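Local coordinates for regulatory protein RecX (Lactobacillus salivarius, PDB 3E3V), which probably modulates the activity of the recombinase RecA, this chain being a three-domain, all-helical piece of the longer protein, at residues 73-76 with 77-81; 82-85 with 86-90; 109-112 with 113-116; 143-146 with 147-151. All blocks are in the same frame, centred on the assembly; numbering follows the deposited sequence.

Contact 1 of 4, residues 73-76 with 77-81; sequences SYVR and TMMNT
In the last turns of helix 67-81, within the second three-helix domain of RecX, Tyr-74 and Met-78, one turn apart, meet in a CH-pi and Met-aromatic contact. Met-78 CG lies over one face of the ring, shifted toward its rim and 3.5 Å from Tyr-74 CZ. The sulfur follows obliquely, Met-78 SD standing 4.5 Å from the centroid of the Tyr-74 ring. Both sides are set by torsions: Tyr-74 CG is anti to the backbone N (chi1 -178°), while the Met-78 chain bends at chi2 and chi3, which lays SD and CE along the phenol toward OH. An alanine at Tyr-74 is likely to leave the Met-78 thioether without its aromatic support and to open a gap against Ile-89 and Leu-93 of helix 86-94. One residue further along, Val-75 CG1 meets Met-79 SD at 3.8 Å. On the exposed side the carbonyl Ser-73 O is gripped twice, by Thr-77 N at 2.8 Å and by Thr-77 OG1 at 2.9 Å, from opposite faces of its plane; the hydroxyl is thereby turned back onto its own helix. Main-chain bonds such as Met-78 N to Tyr-74 O, 2.9 Å, complete the i to i+4 pattern of an amphipathic alpha-helix, here one member of a three-helix domain.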
ATOM      1  N   SER A  73       5.406  -1.066  -6.120  1.00 25.13           N
ATOM      2  CA  SER A  73       4.864  -2.377  -6.438  1.00 26.75           C
ATOM      3  C   SER A  73       3.658  -2.673  -5.539  1.00 25.74           C
ATOM      4  O   SER A  73       2.684  -3.297  -5.976  1.00 24.97           O
ATOM      5  CB  SER A  73       5.940  -3.442  -6.261  1.00 27.80           C
ATOM      6  OG  SER A  73       6.419  -3.431  -4.933  1.00 37.46           O
ATOM      7  N   TYR A  74       3.710  -2.219  -4.291  1.00 24.32           N
ATOM      8  CA  TYR A  74       2.581  -2.438  -3.395  1.00 22.25           C
ATOM      9  C   TYR A  74       1.363  -1.744  -3.992  1.00 21.27           C
ATOM     10  O   TYR A  74       0.298  -2.345  -4.106  1.00 19.41           O
ATOM     11  CB  TYR A  74       2.856  -1.875  -1.999  1.00 22.48           C
ATOM     12  CG  TYR A  74       1.702  -2.130  -1.035  1.00 23.76           C
ATOM     13  CD1 TYR A  74       1.379  -3.431  -0.636  1.00 25.81           C
ATOM     14  CD2 TYR A  74       0.905  -1.084  -0.575  1.00 24.36           C
ATOM     15  CE1 TYR A  74       0.282  -3.683   0.195  1.00 27.14           C
ATOM     16  CE2 TYR A  74      -0.195  -1.323   0.258  1.00 26.01           C
ATOM     17  CZ  TYR A  74      -0.499  -2.624   0.633  1.00 25.81           C
ATOM     18  OH  TYR A  74      -1.595  -2.875   1.419  1.00 27.30           O
ATOM     19  N   VAL A  75       1.532  -0.481  -4.387  1.00 20.33           N
ATOM     20  CA  VAL A  75       0.452   0.307  -4.987  1.00 19.60           C
ATOM     21  C   VAL A  75      -0.106  -0.364  -6.242  1.00 21.24           C
ATOM     22  O   VAL A  75      -1.319  -0.450  -6.432  1.00 20.55           O
ATOM     23  CB  VAL A  75       0.945   1.746  -5.345  1.00 21.94           C
ATOM     24  CG1 VAL A  75      -0.025   2.433  -6.323  1.00 19.27           C
ATOM     25  CG2 VAL A  75       1.064   2.571  -4.074  1.00 18.46           C
ATOM     26  N   ARG A  76       0.775  -0.860  -7.098  1.00 22.25           N
ATOM     27  CA  ARG A  76       0.321  -1.533  -8.315  1.00 22.45           C
ATOM     28  C   ARG A  76      -0.457  -2.798  -7.931  1.00 21.01           C
ATOM     29  O   ARG A  76      -1.508  -3.097  -8.494  1.00 19.25           O
ATOM     30  CB  ARG A  76       1.529  -1.889  -9.196  1.00 24.40           C
ATOM     31  CG  ARG A  76       2.235  -0.667  -9.797  1.00 30.04           C
ATOM     32  CD  ARG A  76       3.100  -1.045 -11.006  1.00 33.67           C
ATOM     33  NE  ARG A  76       3.625   0.125 -11.713  1.00 38.90           N
ATOM     34  CZ  ARG A  76       4.773   0.729 -11.417  1.00 41.62           C
ATOM     35  NH1 ARG A  76       5.527   0.268 -10.424  1.00 43.35           N
ATOM     36  NH2 ARG A  76       5.165   1.799 -12.102  1.00 41.75           N
ATOM     37  N   THR A  77       0.066  -3.544  -6.968  1.00 19.28           N
ATOM     38  CA  THR A  77      -0.610  -4.745  -6.513  1.00 23.41           C
ATOM     39  C   THR A  77      -2.027  -4.441  -6.014  1.00 23.96           C
ATOM     40  O   THR A  77      -2.986  -5.057  -6.476  1.00 23.90           O
ATOM     41  CB  THR A  77       0.208  -5.433  -5.410  1.00 23.62           C
ATOM     42  OG1 THR A  77       1.422  -5.939  -5.989  1.00 28.03           O
ATOM     43  CG2 THR A  77      -0.580  -6.598  -4.783  1.00 24.59           C
ATOM     44  N   MET A  78      -2.160  -3.477  -5.098  1.00 24.12           N
ATOM     45  CA  MET A  78      -3.470  -3.119  -4.565  1.00 23.11           C
ATOM     46  C   MET A  78      -4.431  -2.582  -5.638  1.00 23.30           C
ATOM     47  O   MET A  78      -5.621  -2.872  -5.595  1.00 24.45           O
ATOM     48  CB  MET A  78      -3.321  -2.118  -3.406  1.00 22.06           C
ATOM     49  CG  MET A  78      -2.593  -2.682  -2.174  1.00 20.97           C
ATOM     50  SD  MET A  78      -3.280  -4.207  -1.471  1.00 17.26           S
ATOM     51  CE  MET A  78      -4.639  -3.534  -0.573  1.00 18.83           C
ATOM     52  N   MET A  79      -3.916  -1.815  -6.600  1.00 23.44           N
ATOM     53  CA  MET A  79      -4.722  -1.269  -7.699  1.00 22.28           C
ATOM     54  C   MET A  79      -5.314  -2.426  -8.506  1.00 24.16           C
ATOM     55  O   MET A  79      -6.477  -2.402  -8.931  1.00 23.13           O
ATOM     56  CB  MET A  79      -3.843  -0.426  -8.645  1.00 22.31           C
ATOM     57  CG  MET A  79      -3.497   0.985  -8.189  1.00 20.41           C
ATOM     58  SD  MET A  79      -2.277   1.731  -9.331  1.00 15.93           S
ATOM     59  CE  MET A  79      -3.186   1.819 -10.831  1.00 21.03           C
ATOM     60  N   ASN A  80      -4.494  -3.449  -8.709  1.00 26.59           N
ATOM     61  CA  ASN A  80      -4.907  -4.603  -9.489  1.00 28.17           C
ATOM     62  C   ASN A  80      -5.632  -5.725  -8.748  1.00 29.92           C
ATOM     63  O   ASN A  80      -6.483  -6.391  -9.334  1.00 31.18           O
ATOM     64  CB  ASN A  80      -3.698  -5.185 -10.216  1.00 27.18           C
ATOM     65  CG  ASN A  80      -3.124  -4.225 -11.239  1.00 29.92           C
ATOM     66  OD1 ASN A  80      -3.867  -3.529 -11.935  1.00 31.40           O
ATOM     67  ND2 ASN A  80      -1.796  -4.190 -11.349  1.00 29.52           N
ATOM     68  N   THR A  81      -5.326  -5.934  -7.472  1.00 29.12           N
ATOM     69  CA  THR A  81      -5.960  -7.032  -6.742  1.00 29.04           C
ATOM     70  C   THR A  81      -6.912  -6.657  -5.608  1.00 29.22           C
ATOM     71  O   THR A  81      -7.505  -7.544  -4.992  1.00 29.19           O
ATOM     72  CB  THR A  81      -4.896  -7.966  -6.142  1.00 27.01           C
ATOM     73  OG1 THR A  81      -4.125  -7.243  -5.173  1.00 25.72           O
ATOM     74  CG2 THR A  81      -3.962  -8.483  -7.223  1.00 25.61           C
TER

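Contact 2 of 4, residues 82-85 with 86-90; sequences SDKG and PKVIK
Gly-85 O receives two amides of the first turn of helix 86-94. The stronger bond comes from Ile-89 N, 3.1 Å from Gly-85 O and nearly straight at 169°; Val-88 N, 3.2 Å from the same Gly-85 O, adds a weak, bent one. Apolar groups crowd round this oxygen as well, for Ile-89 CG1 approaches Gly-85 O to 3.3 Å. With CG1 anti to the carbonyl carbon (chi1 -69°), Ile-89 runs back toward the start of its helix, and its CD1 comes within 3.6 Å of Lys-84 O. Gly-85 is the N-cap residue of helix 86-94 and Pro-86 holds the first helical position, where a proline costs no hydrogen bond because an N-H in the first turn has no helical carbonyl before it to bond. Ahead of the cap, Ser-82 forms an ST turn: its OG accepts from Lys-84 N at 3.3 Å and is also bonded to Met-78 O of helix 67-81. Lys-84 CG and CD cross Val-88 CG1, each 4.1 Å away, and the bends at chi2 and chi4 carry NZ to 3.0 Å from Asp-83 OD1 in a salt bridge. On the other carboxylate oxygen, Asp-83 OD2 pairs with Lys-149.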
ATOM      1  N   SER A  82      -7.065  -5.366  -5.320  1.00 26.10           N
ATOM      2  CA  SER A  82      -7.941  -4.970  -4.226  1.00 25.17           C
ATOM      3  C   SER A  82      -8.958  -3.917  -4.605  1.00 24.88           C
ATOM      4  O   SER A  82      -8.916  -3.335  -5.692  1.00 23.29           O
ATOM      5  CB  SER A  82      -7.116  -4.464  -3.030  1.00 25.27           C
ATOM      6  OG  SER A  82      -6.699  -3.120  -3.219  1.00 24.22           O
ATOM      7  N   ASP A  83      -9.886  -3.684  -3.688  1.00 24.42           N
ATOM      8  CA  ASP A  83     -10.927  -2.693  -3.889  1.00 26.49           C
ATOM      9  C   ASP A  83     -10.629  -1.495  -2.999  1.00 22.02           C
ATOM     10  O   ASP A  83     -11.500  -0.667  -2.774  1.00 22.56           O
ATOM     11  CB  ASP A  83     -12.292  -3.287  -3.522  1.00 30.35           C
ATOM     12  CG  ASP A  83     -12.301  -3.904  -2.127  1.00 34.41           C
ATOM     13  OD1 ASP A  83     -11.255  -3.862  -1.437  1.00 37.37           O
ATOM     14  OD2 ASP A  83     -13.351  -4.440  -1.716  1.00 39.16           O
ATOM     15  N   LYS A  84      -9.396  -1.412  -2.498  1.00 21.02           N
ATOM     16  CA  LYS A  84      -8.983  -0.312  -1.606  1.00 20.35           C
ATOM     17  C   LYS A  84      -8.568   0.976  -2.340  1.00 20.51           C
ATOM     18  O   LYS A  84      -8.008   0.929  -3.434  1.00 19.12           O
ATOM     19  CB  LYS A  84      -7.831  -0.773  -0.695  1.00 21.86           C
ATOM     20  CG  LYS A  84      -8.170  -1.977   0.193  1.00 24.42           C
ATOM     21  CD  LYS A  84      -9.489  -1.762   0.928  1.00 22.92           C
ATOM     22  CE  LYS A  84      -9.779  -2.910   1.879  1.00 26.70           C
ATOM     23  NZ  LYS A  84      -9.729  -4.208   1.160  1.00 30.64           N
ATOM     24  N   GLY A  85      -8.869   2.117  -1.725  1.00 19.30           N
ATOM     25  CA  GLY A  85      -8.528   3.406  -2.297  1.00 17.77           C
ATOM     26  C   GLY A  85      -7.226   3.924  -1.720  1.00 16.72           C
ATOM     27  O   GLY A  85      -6.687   3.316  -0.802  1.00 17.37           O
ATOM     28  N   PRO A  86      -6.712   5.063  -2.214  1.00 16.05           N
ATOM     29  CA  PRO A  86      -5.458   5.690  -1.776  1.00 17.63           C
ATOM     30  C   PRO A  86      -5.215   5.770  -0.286  1.00 17.57           C
ATOM     31  O   PRO A  86      -4.122   5.444   0.181  1.00 16.91           O
ATOM     32  CB  PRO A  86      -5.523   7.087  -2.412  1.00 15.44           C
ATOM     33  CG  PRO A  86      -6.314   6.838  -3.654  1.00 16.96           C
ATOM     34  CD  PRO A  86      -7.426   5.946  -3.151  1.00 15.31           C
ATOM     35  N   LYS A  87      -6.223   6.201   0.467  1.00 19.35           N
ATOM     36  CA  LYS A  87      -6.048   6.356   1.908  1.00 19.95           C
ATOM     37  C   LYS A  87      -5.737   5.076   2.668  1.00 20.27           C
ATOM     38  O   LYS A  87      -4.935   5.094   3.600  1.00 19.93           O
ATOM     39  CB  LYS A  87      -7.269   7.030   2.521  1.00 22.52           C
ATOM     40  CG  LYS A  87      -7.519   8.441   2.002  1.00 28.40           C
ATOM     41  CD  LYS A  87      -8.691   9.060   2.751  1.00 29.81           C
ATOM     42  CE  LYS A  87      -9.235  10.287   2.043  1.00 28.55           C
ATOM     43  NZ  LYS A  87     -10.542  10.676   2.666  1.00 33.24           N
ATOM     44  N   VAL A  88      -6.367   3.966   2.289  1.00 18.93           N
ATOM     45  CA  VAL A  88      -6.096   2.712   2.976  1.00 18.73           C
ATOM     46  C   VAL A  88      -4.760   2.162   2.478  1.00 17.40           C
ATOM     47  O   VAL A  88      -3.966   1.626   3.250  1.00 19.57           O
ATOM     48  CB  VAL A  88      -7.235   1.676   2.750  1.00 17.09           C
ATOM     49  CG1 VAL A  88      -6.840   0.324   3.342  1.00 14.01           C
ATOM     50  CG2 VAL A  88      -8.522   2.166   3.449  1.00 16.30           C
ATOM     51  N   ILE A  89      -4.499   2.312   1.190  1.00 18.76           N
ATOM     52  CA  ILE A  89      -3.236   1.835   0.632  1.00 19.24           C
ATOM     53  C   ILE A  89      -2.098   2.541   1.374  1.00 21.05           C
ATOM     54  O   ILE A  89      -1.090   1.929   1.725  1.00 18.78           O
ATOM     55  CB  ILE A  89      -3.161   2.130  -0.893  1.00 19.13           C
ATOM     56  CG1 ILE A  89      -4.187   1.249  -1.628  1.00 17.43           C
ATOM     57  CG2 ILE A  89      -1.755   1.860  -1.428  1.00 21.36           C
ATOM     58  CD1 ILE A  89      -4.446   1.634  -3.086  1.00 16.47           C
ATOM     59  N   LYS A  90      -2.292   3.828   1.641  1.00 23.54           N
ATOM     60  CA  LYS A  90      -1.291   4.630   2.324  1.00 26.69           C
ATOM     61  C   LYS A  90      -1.044   4.200   3.766  1.00 27.51           C
ATOM     62  O   LYS A  90       0.104   4.107   4.195  1.00 28.74           O
ATOM     63  CB  LYS A  90      -1.674   6.120   2.291  1.00 27.93           C
ATOM     64  CG  LYS A  90      -0.571   7.041   2.851  1.00 34.76           C
ATOM     65  CD  LYS A  90      -1.033   8.502   3.001  1.00 34.27           C
ATOM     66  CE  LYS A  90       0.073   9.374   3.594  1.00 38.95           C
ATOM     67  NZ  LYS A  90       0.593   8.826   4.897  1.00 39.58           N
TER

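Contact 3 of 4, residues 109-112 with 113-116; sequences LYTD and KLQV
Tyr-110 and Gln-115 make the main nonpolar contact where the loop enters helix 112-129. Gln-115 CG sits over one face of the ring in a CH-pi contact, 3.5 Å from the Tyr-110 centroid and 18° off the ring normal, while Leu-114 CB lies at the ring edge, in plane, 4.0 Å from Tyr-110 CE1. The phenol is brought against the first helical turn by CG anti to the backbone N (chi1 -153°), the residue itself being the centre of an inverse gamma turn. A serine in place of Tyr-110 would probably leave the CG methylene of Gln-115 without its aromatic cover and open a gap toward Met-79 and Ile-89. Lys-113 curls back, bent at chi2 and chi3, and packs its CD beside Thr-111 OG1.

Hydrogen bonds start the helix. Thr-111 is the N-cap: its OG1 takes a weak bond from Leu-114 N at 3.4 Å, and its carbonyl Thr-111 O a sounder one from Gln-115 N at 3.0 Å. Next in line, Val-116 N reaches Asp-112 O at 2.9 Å.

Leu-109, Tyr-110 and Leu-114 lean on helix 67-81, whereas Asp-112, Gln-115 and Val-116 face helix 153-165.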
ATOM      1  N   LEU A 109       0.645   6.798  -8.892  1.00 25.95           N
ATOM      2  CA  LEU A 109       0.327   5.812  -9.925  1.00 26.17           C
ATOM      3  C   LEU A 109      -1.157   5.474  -9.947  1.00 25.45           C
ATOM      4  O   LEU A 109      -1.680   5.029 -10.969  1.00 25.43           O
ATOM      5  CB  LEU A 109       1.143   4.528  -9.722  1.00 27.14           C
ATOM      6  CG  LEU A 109       2.665   4.643  -9.842  1.00 30.66           C
ATOM      7  CD1 LEU A 109       3.316   3.348  -9.349  1.00 29.35           C
ATOM      8  CD2 LEU A 109       3.055   4.942 -11.300  1.00 31.10           C
ATOM      9  N   TYR A 110      -1.843   5.681  -8.826  1.00 24.71           N
ATOM     10  CA  TYR A 110      -3.273   5.381  -8.780  1.00 22.96           C
ATOM     11  C   TYR A 110      -4.022   6.622  -9.247  1.00 22.73           C
ATOM     12  O   TYR A 110      -4.578   7.366  -8.447  1.00 22.24           O
ATOM     13  CB  TYR A 110      -3.709   4.993  -7.357  1.00 22.36           C
ATOM     14  CG  TYR A 110      -4.920   4.088  -7.329  1.00 20.61           C
ATOM     15  CD1 TYR A 110      -5.651   3.848  -8.489  1.00 18.14           C
ATOM     16  CD2 TYR A 110      -5.317   3.456  -6.158  1.00 20.72           C
ATOM     17  CE1 TYR A 110      -6.731   3.008  -8.492  1.00 20.54           C
ATOM     18  CE2 TYR A 110      -6.410   2.608  -6.146  1.00 23.49           C
ATOM     19  CZ  TYR A 110      -7.115   2.384  -7.318  1.00 23.42           C
ATOM     20  OH  TYR A 110      -8.204   1.533  -7.327  1.00 21.49           O
ATOM     21  N   THR A 111      -4.014   6.829 -10.563  1.00 24.44           N
ATOM     22  CA  THR A 111      -4.654   7.971 -11.199  1.00 25.12           C
ATOM     23  C   THR A 111      -6.148   8.046 -10.900  1.00 26.09           C
ATOM     24  O   THR A 111      -6.778   7.041 -10.538  1.00 23.94           O
ATOM     25  CB  THR A 111      -4.443   7.936 -12.740  1.00 26.19           C
ATOM     26  OG1 THR A 111      -5.090   6.783 -13.291  1.00 27.68           O
ATOM     27  CG2 THR A 111      -2.948   7.871 -13.073  1.00 24.31           C
ATOM     28  N   ASP A 112      -6.712   9.240 -11.059  1.00 25.13           N
ATOM     29  CA  ASP A 112      -8.133   9.451 -10.801  1.00 26.00           C
ATOM     30  C   ASP A 112      -9.006   8.560 -11.661  1.00 26.26           C
ATOM     31  O   ASP A 112      -9.935   7.924 -11.159  1.00 26.20           O
ATOM     32  CB  ASP A 112      -8.516  10.911 -11.036  1.00 28.30           C
ATOM     33  CG  ASP A 112      -8.002  11.829  -9.937  1.00 30.20           C
ATOM     34  OD1 ASP A 112      -7.307  11.343  -9.020  1.00 32.55           O
ATOM     35  OD2 ASP A 112      -8.296  13.035  -9.989  1.00 35.80           O
ATOM     36  N   LYS A 113      -8.713   8.502 -12.954  1.00 26.61           N
ATOM     37  CA  LYS A 113      -9.515   7.673 -13.840  1.00 27.97           C
ATOM     38  C   LYS A 113      -9.455   6.196 -13.471  1.00 26.12           C
ATOM     39  O   LYS A 113     -10.433   5.478 -13.641  1.00 27.30           O
ATOM     40  CB  LYS A 113      -9.129   7.887 -15.316  1.00 32.44           C
ATOM     41  CG  LYS A 113      -7.664   7.721 -15.668  1.00 37.64           C
ATOM     42  CD  LYS A 113      -6.772   8.731 -14.930  1.00 40.83           C
ATOM     43  CE  LYS A 113      -7.262  10.163 -15.057  1.00 38.61           C
ATOM     44  NZ  LYS A 113      -6.528  11.024 -14.101  1.00 36.62           N
ATOM     45  N   LEU A 114      -8.325   5.734 -12.952  1.00 26.54           N
ATOM     46  CA  LEU A 114      -8.230   4.332 -12.553  1.00 25.84           C
ATOM     47  C   LEU A 114      -9.026   4.075 -11.273  1.00 23.51           C
ATOM     48  O   LEU A 114      -9.645   3.016 -11.122  1.00 23.21           O
ATOM     49  CB  LEU A 114      -6.770   3.926 -12.349  1.00 27.60           C
ATOM     50  CG  LEU A 114      -6.006   3.797 -13.670  1.00 30.40           C
ATOM     51  CD1 LEU A 114      -4.517   3.637 -13.413  1.00 29.80           C
ATOM     52  CD2 LEU A 114      -6.558   2.607 -14.449  1.00 29.26           C
ATOM     53  N   GLN A 115      -9.003   5.042 -10.356  1.00 20.70           N
ATOM     54  CA  GLN A 115      -9.740   4.928  -9.098  1.00 21.43           C
ATOM     55  C   GLN A 115     -11.228   4.921  -9.380  1.00 20.46           C
ATOM     56  O   GLN A 115     -11.973   4.111  -8.840  1.00 22.78           O
ATOM     57  CB  GLN A 115      -9.425   6.106  -8.171  1.00 22.76           C
ATOM     58  CG  GLN A 115      -8.003   6.140  -7.655  1.00 23.14           C
ATOM     59  CD  GLN A 115      -7.770   7.295  -6.707  1.00 25.08           C
ATOM     60  OE1 GLN A 115      -6.703   7.909  -6.718  1.00 28.39           O
ATOM     61  NE2 GLN A 115      -8.762   7.595  -5.873  1.00 22.52           N
ATOM     62  N   VAL A 116     -11.658   5.845 -10.232  1.00 23.50           N
ATOM     63  CA  VAL A 116     -13.066   5.956 -10.591  1.00 24.65           C
ATOM     64  C   VAL A 116     -13.568   4.672 -11.219  1.00 26.89           C
ATOM     65  O   VAL A 116     -14.669   4.209 -10.906  1.00 26.26           O
ATOM     66  CB  VAL A 116     -13.295   7.120 -11.578  1.00 23.71           C
ATOM     67  CG1 VAL A 116     -14.723   7.098 -12.111  1.00 21.39           C
ATOM     68  CG2 VAL A 116     -13.015   8.425 -10.880  1.00 22.81           C
TER

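Contact 4 of 4, residues 143-146 with 147-151; sequences KQSL and LTKGF
Leu-146 O and Phe-151 N pair across a Schellman motif that ends helix 135-148 in the third three-helix domain. The bond is 3.1 Å long with an N-H...O angle of 158°, and it spans five residues rather than the helical four. Gly-150, with its positive phi of 105°, makes the reversal possible: a side chain there would be jammed against the carbonyl oxygen of Lys-149. Inside the turn, Gly-150 N bonds to Leu-147 O at 3.0 Å.

Phe-151 CG is anti to its carbonyl carbon, which turns the ring back toward the helix, where Leu-146 O lies at the ring edge, in plane. The Leu-146 branch CD2 crosses to Phe-151 CD2 at 4.0 Å, giving the apolar contact that accompanies the motif. Thr-148 holds OG1 between its backbone N and carbonyl carbon (chi1 61°), and from there the hydroxyl donates to Ser-145 O at 2.9 Å. The same oxygen takes a weak bond from Lys-149 N. Lys-149 runs extended beside that carbonyl before bending at chi4, and its ammonium forms a salt bridge with Asp-83. Leu-146 and Leu-147 also lean on Ile-156 of helix 153-165. Along the Lys-149 chain, just short of the ammonium group, CE passes 3.8 Å from Ser-145 OG.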
ATOM      1  N   LYS A 143     -21.606   5.508  -1.003  1.00 25.03           N
ATOM      2  CA  LYS A 143     -20.604   6.513  -0.648  1.00 26.03           C
ATOM      3  C   LYS A 143     -19.855   6.086   0.612  1.00 23.80           C
ATOM      4  O   LYS A 143     -18.637   6.224   0.712  1.00 23.68           O
ATOM      5  CB  LYS A 143     -21.275   7.862  -0.382  1.00 26.75           C
ATOM      6  CG  LYS A 143     -21.759   8.574  -1.630  1.00 33.76           C
ATOM      7  CD  LYS A 143     -22.959   9.463  -1.322  1.00 38.02           C
ATOM      8  CE  LYS A 143     -23.338  10.317  -2.516  1.00 41.38           C
ATOM      9  NZ  LYS A 143     -22.256  11.295  -2.826  1.00 46.83           N
ATOM     10  N   GLN A 144     -20.612   5.573   1.570  1.00 22.99           N
ATOM     11  CA  GLN A 144     -20.092   5.123   2.851  1.00 24.32           C
ATOM     12  C   GLN A 144     -19.091   3.985   2.656  1.00 24.13           C
ATOM     13  O   GLN A 144     -17.995   3.985   3.226  1.00 23.59           O
ATOM     14  CB  GLN A 144     -21.268   4.661   3.715  1.00 26.17           C
ATOM     15  CG  GLN A 144     -20.944   4.344   5.160  1.00 32.50           C
ATOM     16  CD  GLN A 144     -22.182   3.914   5.934  1.00 35.58           C
ATOM     17  OE1 GLN A 144     -23.191   4.632   5.957  1.00 37.03           O
ATOM     18  NE2 GLN A 144     -22.120   2.736   6.561  1.00 33.14           N
ATOM     19  N   SER A 145     -19.476   3.008   1.849  1.00 22.15           N
ATOM     20  CA  SER A 145     -18.608   1.870   1.580  1.00 24.43           C
ATOM     21  C   SER A 145     -17.292   2.336   0.932  1.00 23.05           C
ATOM     22  O   SER A 145     -16.202   1.917   1.334  1.00 21.47           O
ATOM     23  CB  SER A 145     -19.336   0.869   0.666  1.00 23.81           C
ATOM     24  OG  SER A 145     -18.514  -0.259   0.404  1.00 29.96           O
ATOM     25  N   LEU A 146     -17.400   3.206  -0.069  1.00 22.28           N
ATOM     26  CA  LEU A 146     -16.217   3.725  -0.760  1.00 21.79           C
ATOM     27  C   LEU A 146     -15.318   4.558   0.170  1.00 20.57           C
ATOM     28  O   LEU A 146     -14.093   4.544   0.027  1.00 19.06           O
ATOM     29  CB  LEU A 146     -16.643   4.565  -1.974  1.00 21.15           C
ATOM     30  CG  LEU A 146     -17.290   3.785  -3.114  1.00 22.08           C
ATOM     31  CD1 LEU A 146     -17.923   4.728  -4.128  1.00 24.00           C
ATOM     32  CD2 LEU A 146     -16.242   2.919  -3.762  1.00 25.96           C
ATOM     33  N   LEU A 147     -15.926   5.293   1.101  1.00 18.93           N
ATOM     34  CA  LEU A 147     -15.164   6.087   2.058  1.00 20.39           C
ATOM     35  C   LEU A 147     -14.340   5.190   2.971  1.00 19.35           C
ATOM     36  O   LEU A 147     -13.154   5.436   3.173  1.00 21.27           O
ATOM     37  CB  LEU A 147     -16.074   6.959   2.934  1.00 18.94           C
ATOM     38  CG  LEU A 147     -16.602   8.281   2.385  1.00 18.39           C
ATOM     39  CD1 LEU A 147     -17.529   8.899   3.409  1.00 18.47           C
ATOM     40  CD2 LEU A 147     -15.442   9.238   2.073  1.00 18.83           C
ATOM     41  N   THR A 148     -14.958   4.147   3.515  1.00 20.25           N
ATOM     42  CA  THR A 148     -14.237   3.249   4.410  1.00 19.75           C
ATOM     43  C   THR A 148     -13.126   2.482   3.683  1.00 20.70           C
ATOM     44  O   THR A 148     -12.192   1.972   4.315  1.00 19.73           O
ATOM     45  CB  THR A 148     -15.199   2.255   5.113  1.00 21.42           C
ATOM     46  OG1 THR A 148     -15.868   1.445   4.140  1.00 24.99           O
ATOM     47  CG2 THR A 148     -16.237   3.013   5.916  1.00 18.69           C
ATOM     48  N   LYS A 149     -13.224   2.419   2.355  1.00 19.48           N
ATOM     49  CA  LYS A 149     -12.222   1.749   1.541  1.00 19.79           C
ATOM     50  C   LYS A 149     -11.060   2.674   1.161  1.00 19.79           C
ATOM     51  O   LYS A 149     -10.099   2.240   0.535  1.00 18.97           O
ATOM     52  CB  LYS A 149     -12.859   1.173   0.273  1.00 18.69           C
ATOM     53  CG  LYS A 149     -13.536  -0.168   0.508  1.00 22.89           C
ATOM     54  CD  LYS A 149     -14.191  -0.692  -0.756  1.00 21.59           C
ATOM     55  CE  LYS A 149     -15.159  -1.812  -0.427  1.00 25.36           C
ATOM     56  NZ  LYS A 149     -14.507  -2.888   0.370  1.00 28.53           N
ATOM     57  N   GLY A 150     -11.153   3.953   1.506  1.00 20.89           N
ATOM     58  CA  GLY A 150     -10.051   4.848   1.199  1.00 21.97           C
ATOM     59  C   GLY A 150     -10.184   5.841   0.062  1.00 21.29           C
ATOM     60  O   GLY A 150      -9.246   6.589  -0.191  1.00 23.10           O
ATOM     61  N   PHE A 151     -11.316   5.864  -0.632  1.00 20.10           N
ATOM     62  CA  PHE A 151     -11.494   6.822  -1.726  1.00 20.47           C
ATOM     63  C   PHE A 151     -11.926   8.184  -1.205  1.00 20.75           C
ATOM     64  O   PHE A 151     -12.660   8.276  -0.224  1.00 21.17           O
ATOM     65  CB  PHE A 151     -12.509   6.280  -2.739  1.00 21.04           C
ATOM     66  CG  PHE A 151     -12.015   5.063  -3.482  1.00 19.29           C
ATOM     67  CD1 PHE A 151     -11.124   5.200  -4.544  1.00 21.00           C
ATOM     68  CD2 PHE A 151     -12.422   3.781  -3.103  1.00 20.86           C
ATOM     69  CE1 PHE A 151     -10.642   4.073  -5.230  1.00 21.82           C
ATOM     70  CE2 PHE A 151     -11.953   2.645  -3.772  1.00 22.15           C
ATOM     71  CZ  PHE A 151     -11.060   2.786  -4.842  1.00 21.36           C
TER

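From the N terminus the four contacts run in series, none nesting in or crossing another. Contact 1 lies within the end of helix 67-81, and contact 2 closes the short loop into helix 86-94; Ile-89 packs back on Tyr-74, Val-75 and Met-78, tying the two helices together. Contact 3 opens helix 112-129 after the loop from helix 100-107 and touches both earlier contacts, with Met-79 against Tyr-110 and Leu-114, and Pro-86 against Gln-115. Contact 4 closes helix 135-148; its Phe-151 packs on Tyr-110 and Gln-115, and its Lys-149 meets Gly-85 through a probable backbone hydrogen bond as well as Asp-83, joining the second and third three-helix domains. Contacts 1 and 4 do not touch.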